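PDB 4TX1: esterase from Sinorhizobium meliloti 1021, which probably hydrolyses acetyl esters of carbohydrates and aryl esters, as a member of the SGNH hydrolase family. Local coordinates for residues H35-L49 / T208-R220. Residues are numbered along the deposited sequence; the frame is centred on the assembly and turned at random.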
loop_
_atom_site.group_PDB
_atom_site.type_symbol
_atom_site.label_atom_id
_atom_site.label_comp_id
_atom_site.label_asym_id
_atom_site.label_seq_id
_atom_site.Cartn_x
_atom_site.Cartn_y
_atom_site.Cartn_z
ATOM N N HIS A 35 31.114 -9.529 -0.127
ATOM C CA HIS A 35 32.017 -10.690 -0.129
ATOM C C HIS A 35 31.934 -11.402 -1.469
ATOM O O HIS A 35 30.852 -11.493 -2.122
ATOM C CB HIS A 35 31.695 -11.690 1.048
ATOM C CG HIS A 35 31.871 -11.120 2.403
ATOM N ND1 HIS A 35 33.013 -10.459 2.791
ATOM C CD2 HIS A 35 31.079 -11.181 3.504
ATOM C CE1 HIS A 35 32.881 -10.054 4.043
ATOM N NE2 HIS A 35 31.728 -10.538 4.515
ATOM N N ALA A 36 33.041 -12.006 -1.927
ATOM C CA ALA A 36 32.990 -12.900 -3.048
ATOM C C ALA A 36 31.977 -13.978 -2.896
ATOM O O ALA A 36 31.709 -14.435 -1.780
ATOM C CB ALA A 36 34.419 -13.500 -3.283
ATOM N N LEU A 37 31.497 -14.385 -3.955
ATOM C CA LEU A 37 30.398 -15.398 -4.051
ATOM C C LEU A 37 30.754 -16.559 -3.199
ATOM O O LEU A 37 29.972 -17.022 -2.426
ATOM C CB LEU A 37 30.173 -15.835 -5.500
ATOM C CG LEU A 37 29.120 -16.924 -5.722
ATOM C CD1 LEU A 37 27.745 -16.435 -5.294
ATOM C CD2 LEU A 37 29.106 -17.370 -7.177
ATOM N N GLU A 38 31.973 -17.059 -3.417
ATOM C CA GLU A 38 32.319 -18.265 -2.728
ATOM C C GLU A 38 32.443 -18.164 -1.243
ATOM O O GLU A 38 32.352 -19.216 -0.588
ATOM C CB GLU A 38 33.579 -18.878 -3.365
ATOM C CG GLU A 38 34.731 -17.882 -3.306
ATOM C CD GLU A 38 34.921 -16.947 -4.538
ATOM O OE1 GLU A 38 33.945 -16.454 -5.267
ATOM O OE2 GLU A 38 36.163 -16.647 -4.797
ATOM N N ASP A 39 32.513 -16.957 -0.667
ATOM C CA ASP A 39 32.574 -16.703 0.758
ATOM C C ASP A 39 31.212 -16.453 1.465
ATOM O O ASP A 39 31.151 -16.362 2.687
ATOM C CB ASP A 39 33.522 -15.553 1.076
ATOM C CG ASP A 39 34.990 -15.842 0.570
ATOM O OD1 ASP A 39 35.305 -17.063 0.508
ATOM O OD2 ASP A 39 35.692 -14.861 0.265
ATOM N N ARG A 40 30.148 -16.322 0.667
ATOM C CA ARG A 40 28.814 -16.113 1.240
ATOM C C ARG A 40 28.321 -17.444 1.842
ATOM O O ARG A 40 28.533 -18.499 1.266
ATOM C CB ARG A 40 27.888 -15.584 0.166
ATOM C CG ARG A 40 28.418 -14.313 -0.437
ATOM C CD ARG A 40 27.601 -13.845 -1.667
ATOM N NE ARG A 40 28.361 -12.908 -2.444
ATOM C CZ ARG A 40 28.115 -12.576 -3.701
ATOM N NH1 ARG A 40 27.056 -13.141 -4.288
ATOM N NH2 ARG A 40 28.920 -11.794 -4.359
ATOM N N TRP A 41 27.581 -17.406 2.940
ATOM C CA TRP A 41 27.228 -18.629 3.615
ATOM C C TRP A 41 26.373 -19.575 2.854
ATOM O O TRP A 41 26.594 -20.767 2.845
ATOM C CB TRP A 41 26.755 -18.372 5.031
ATOM C CG TRP A 41 25.329 -17.819 5.209
ATOM C CD1 TRP A 41 25.003 -16.541 5.543
ATOM C CD2 TRP A 41 24.113 -18.566 5.174
ATOM N NE1 TRP A 41 23.609 -16.431 5.683
ATOM C CE2 TRP A 41 23.049 -17.647 5.437
ATOM C CE3 TRP A 41 23.789 -19.892 4.856
ATOM C CZ2 TRP A 41 21.693 -18.048 5.437
ATOM C CZ3 TRP A 41 22.445 -20.285 4.882
ATOM C CH2 TRP A 41 21.429 -19.376 5.174
ATOM N N PRO A 42 25.415 -19.064 2.019
ATOM C CA PRO A 42 24.683 -20.019 1.224
ATOM C C PRO A 42 25.534 -20.775 0.166
ATOM O O PRO A 42 25.261 -21.927 -0.158
ATOM C CB PRO A 42 23.659 -19.154 0.471
ATOM C CG PRO A 42 23.451 -18.041 1.428
ATOM C CD PRO A 42 24.877 -17.698 1.908
ATOM N N SER A 43 26.550 -20.106 -0.368
ATOM C CA SER A 43 27.508 -20.693 -1.315
ATOM C C SER A 43 28.343 -21.791 -0.652
ATOM O O SER A 43 28.513 -22.877 -1.274
ATOM C CB SER A 43 28.487 -19.642 -1.823
ATOM O OG SER A 43 27.745 -18.636 -2.562
ATOM N N VAL A 44 28.829 -21.486 0.539
ATOM C CA VAL A 44 29.585 -22.499 1.342
ATOM C C VAL A 44 28.732 -23.730 1.639
ATOM O O VAL A 44 29.165 -24.900 1.426
ATOM C CB VAL A 44 30.157 -21.909 2.609
ATOM C CG1 VAL A 44 30.656 -23.070 3.498
ATOM C CG2 VAL A 44 31.150 -20.773 2.258
ATOM N N LEU A 45 27.482 -23.515 2.097
ATOM C CA LEU A 45 26.520 -24.593 2.184
ATOM C C LEU A 45 26.318 -25.372 0.887
ATOM O O LEU A 45 26.238 -26.649 0.891
ATOM C CB LEU A 45 25.187 -24.044 2.733
ATOM C CG LEU A 45 24.112 -25.008 3.126
ATOM C CD1 LEU A 45 24.545 -25.989 4.247
ATOM C CD2 LEU A 45 22.866 -24.225 3.612
ATOM N N GLN A 46 26.159 -24.675 -0.249
ATOM C CA GLN A 46 25.877 -25.334 -1.496
ATOM C C GLN A 46 27.084 -26.269 -1.836
ATOM O O GLN A 46 26.929 -27.363 -2.414
ATOM C CB GLN A 46 25.727 -24.345 -2.637
ATOM C CG GLN A 46 25.711 -24.874 -4.047
ATOM C CD GLN A 46 24.446 -25.648 -4.355
ATOM O OE1 GLN A 46 23.428 -25.070 -4.864
ATOM N NE2 GLN A 46 24.439 -26.936 -4.007
ATOM N N LYS A 47 28.270 -25.743 -1.610
ATOM C CA LYS A 47 29.483 -26.518 -2.002
ATOM C C LYS A 47 29.555 -27.755 -1.144
ATOM O O LYS A 47 29.887 -28.839 -1.671
ATOM C CB LYS A 47 30.751 -25.707 -1.788
ATOM C CG LYS A 47 32.041 -26.408 -2.288
ATOM C CD LYS A 47 33.206 -25.433 -2.141
ATOM C CE LYS A 47 34.514 -25.900 -2.764
ATOM N NZ LYS A 47 34.318 -25.957 -4.235
ATOM N N ALA A 48 29.237 -27.618 0.132
ATOM C CA ALA A 48 29.207 -28.741 1.056
ATOM C C ALA A 48 28.154 -29.779 0.683
ATOM O O ALA A 48 28.423 -31.004 0.821
ATOM C CB ALA A 48 29.053 -28.296 2.490
ATOM N N LEU A 49 26.972 -29.369 0.177
ATOM C CA LEU A 49 25.925 -30.327 -0.137
ATOM C C LEU A 49 26.159 -30.924 -1.518
ATOM O O LEU A 49 25.675 -32.018 -1.818
ATOM C CB LEU A 49 24.497 -29.664 -0.036
ATOM C CG LEU A 49 24.141 -29.097 1.346
ATOM C CD1 LEU A 49 22.862 -28.249 1.332
ATOM C CD2 LEU A 49 24.051 -30.182 2.427
ATOM N N THR A 208 31.666 -15.297 7.837
ATOM C CA THR A 208 30.507 -15.639 6.960
ATOM C C THR A 208 30.637 -17.104 6.473
ATOM O O THR A 208 29.706 -17.904 6.544
ATOM C CB THR A 208 30.475 -14.714 5.782
ATOM O OG1 THR A 208 30.450 -13.352 6.238
ATOM C CG2 THR A 208 29.208 -15.024 4.853
ATOM N N ARG A 209 31.858 -17.512 6.078
ATOM C CA ARG A 209 32.075 -18.916 5.707
ATOM C C ARG A 209 31.770 -19.908 6.843
ATOM O O ARG A 209 31.148 -20.994 6.598
ATOM C CB ARG A 209 33.542 -19.112 5.241
ATOM C CG ARG A 209 33.892 -18.472 3.942
ATOM C CD ARG A 209 35.402 -18.745 3.632
ATOM N NE ARG A 209 35.372 -20.087 3.228
ATOM C CZ ARG A 209 35.123 -20.543 1.995
ATOM N NH1 ARG A 209 35.050 -19.747 0.933
ATOM N NH2 ARG A 209 34.991 -21.884 1.833
ATOM N N ALA A 210 32.048 -19.514 8.067
ATOM C CA ALA A 210 31.914 -20.340 9.276
ATOM C C ALA A 210 30.475 -20.651 9.499
ATOM O O ALA A 210 30.119 -21.764 9.906
ATOM C CB ALA A 210 32.507 -19.676 10.494
ATOM N N VAL A 211 29.602 -19.655 9.249
ATOM C CA VAL A 211 28.165 -19.912 9.347
ATOM C C VAL A 211 27.785 -20.982 8.378
ATOM O O VAL A 211 27.045 -21.898 8.754
ATOM C CB VAL A 211 27.319 -18.631 9.087
ATOM C CG1 VAL A 211 25.852 -19.016 9.004
ATOM C CG2 VAL A 211 27.628 -17.580 10.112
ATOM N N GLY A 212 28.177 -20.881 7.113
ATOM C CA GLY A 212 27.799 -21.829 6.107
ATOM C C GLY A 212 28.286 -23.236 6.456
ATOM O O GLY A 212 27.552 -24.213 6.294
ATOM N N ARG A 213 29.539 -23.336 6.906
ATOM C CA ARG A 213 30.104 -24.680 7.303
ATOM C C ARG A 213 29.397 -25.231 8.493
ATOM O O ARG A 213 29.054 -26.423 8.534
ATOM C CB ARG A 213 31.592 -24.585 7.686
ATOM C CG ARG A 213 32.494 -24.412 6.514
ATOM C CD ARG A 213 33.885 -24.821 7.002
ATOM N NE ARG A 213 34.248 -23.882 8.024
ATOM C CZ ARG A 213 34.853 -22.737 7.758
ATOM N NH1 ARG A 213 35.203 -22.480 6.513
ATOM N NH2 ARG A 213 35.156 -21.888 8.750
ATOM N N GLY A 214 29.143 -24.370 9.469
ATOM C CA GLY A 214 28.413 -24.711 10.653
ATOM C C GLY A 214 27.011 -25.254 10.457
ATOM O O GLY A 214 26.559 -26.090 11.241
ATOM N N LEU A 215 26.315 -24.775 9.414
ATOM C CA LEU A 215 24.934 -25.242 9.137
ATOM C C LEU A 215 24.846 -26.574 8.439
ATOM O O LEU A 215 23.813 -27.204 8.407
ATOM C CB LEU A 215 24.242 -24.156 8.306
ATOM C CG LEU A 215 23.861 -22.905 9.049
ATOM C CD1 LEU A 215 23.520 -21.740 8.107
ATOM C CD2 LEU A 215 22.672 -23.153 9.973
ATOM N N GLU A 216 25.960 -27.069 7.904
ATOM C CA GLU A 216 25.863 -28.255 7.045
ATOM C C GLU A 216 25.203 -29.466 7.757
ATOM O O GLU A 216 24.350 -30.074 7.170
ATOM C CB GLU A 216 27.219 -28.636 6.436
ATOM C CG GLU A 216 27.126 -29.995 5.799
ATOM C CD GLU A 216 28.441 -30.559 5.311
ATOM O OE1 GLU A 216 28.381 -31.507 4.526
ATOM O OE2 GLU A 216 29.506 -30.035 5.637
ATOM N N PRO A 217 25.605 -29.796 9.001
ATOM C CA PRO A 217 25.042 -30.982 9.646
ATOM C C PRO A 217 23.542 -30.897 9.890
ATOM O O PRO A 217 22.859 -31.854 9.594
ATOM C CB PRO A 217 25.803 -31.064 10.968
ATOM C CG PRO A 217 27.139 -30.481 10.647
ATOM C CD PRO A 217 26.740 -29.265 9.793
ATOM N N VAL A 218 23.038 -29.755 10.417
ATOM C CA VAL A 218 21.615 -29.607 10.680
ATOM C C VAL A 218 20.862 -29.523 9.360
ATOM O O VAL A 218 19.773 -30.089 9.233
ATOM C CB VAL A 218 21.337 -28.436 11.635
ATOM C CG1 VAL A 218 21.584 -27.104 10.945
ATOM C CG2 VAL A 218 19.919 -28.493 12.172
ATOM N N VAL A 219 21.453 -28.909 8.345
ATOM C CA VAL A 219 20.849 -28.902 7.019
ATOM C C VAL A 219 20.730 -30.289 6.398
ATOM O O VAL A 219 19.679 -30.663 5.983
ATOM C CB VAL A 219 21.506 -27.892 6.071
ATOM C CG1 VAL A 219 20.999 -28.058 4.677
ATOM C CG2 VAL A 219 21.253 -26.505 6.585
ATOM N N ARG A 220 21.802 -31.062 6.383
ATOM C CA ARG A 220 21.597 -32.469 6.098
ATOM C C ARG A 220 20.572 -33.161 6.996
ATOM O O ARG A 220 19.682 -33.771 6.525
ATOM C CB ARG A 220 22.932 -33.211 6.198
ATOM C CG ARG A 220 23.946 -32.808 5.139
ATOM C CD ARG A 220 25.245 -33.595 5.193
ATOM N NE ARG A 220 26.194 -33.158 4.172
ATOM C CZ ARG A 220 26.177 -33.571 2.913
ATOM N NH1 ARG A 220 25.255 -34.437 2.509
ATOM N NH2 ARG A 220 27.080 -33.120 2.052
#
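With CG lodged between its own backbone N and carbonyl carbon (chi1 76°), Trp41 sets its indole obliquely over the side chains of helix 208-220, and a bend at chi3 folds Arg209 back toward Asp39. The indole is a knob in a hole formed by Thr208, Val211, Gly212 and Leu215. Val211 CG1 makes a CH-pi contact over one face, 4.3 Å from the centroid of the five-membered ring, while Pro42 CD covers the opposite face; Leu215 CD1 meets the benzene part at CZ3, 3.7 Å away. Trp41 NE1 hydrogen-bonds to Thr24 OG1. A broad, flat side chain suits this place, since it also reaches Val96 and Met98 of the central sheet. Gly212, without a side chain, lets the backbones close to 4.1 Å between its CA and that of Trp41.

At one end, Arg209 NH1 forms a salt bridge with Asp39 OD1 (2.7 Å), which lies in the guanidinium plane although the carboxylate is turned 79° to it. Val44 CG2 lies over one face of the same guanidinium, so a branched aliphatic packs on its flat side. Leu45 is a second knob, among Gly212, Leu215, Glu216 and Val219; it and Val219 reach toward each other tip to tip, Leu45 CD1 lying 4.0 Å from Val219 CB. At the far end Leu49 CD2 lies over the Arg220 guanidinium, whose NE forms a salt bridge with Glu216 OE1, one turn earlier in the same helix (2.8 Å); NH2 makes a weak bond to Ala48 O. The small Ala48 side chain abuts the Glu216 carboxylate.

The axes of segments 41-49 and 208-220 approach to 7.4 Å at 40°, side by side against one face of the parallel sheet: the layered alpha/beta packing of the SGNH hydrolase fold, in which the C-terminal helix follows the probable catalytic Asp-His loop.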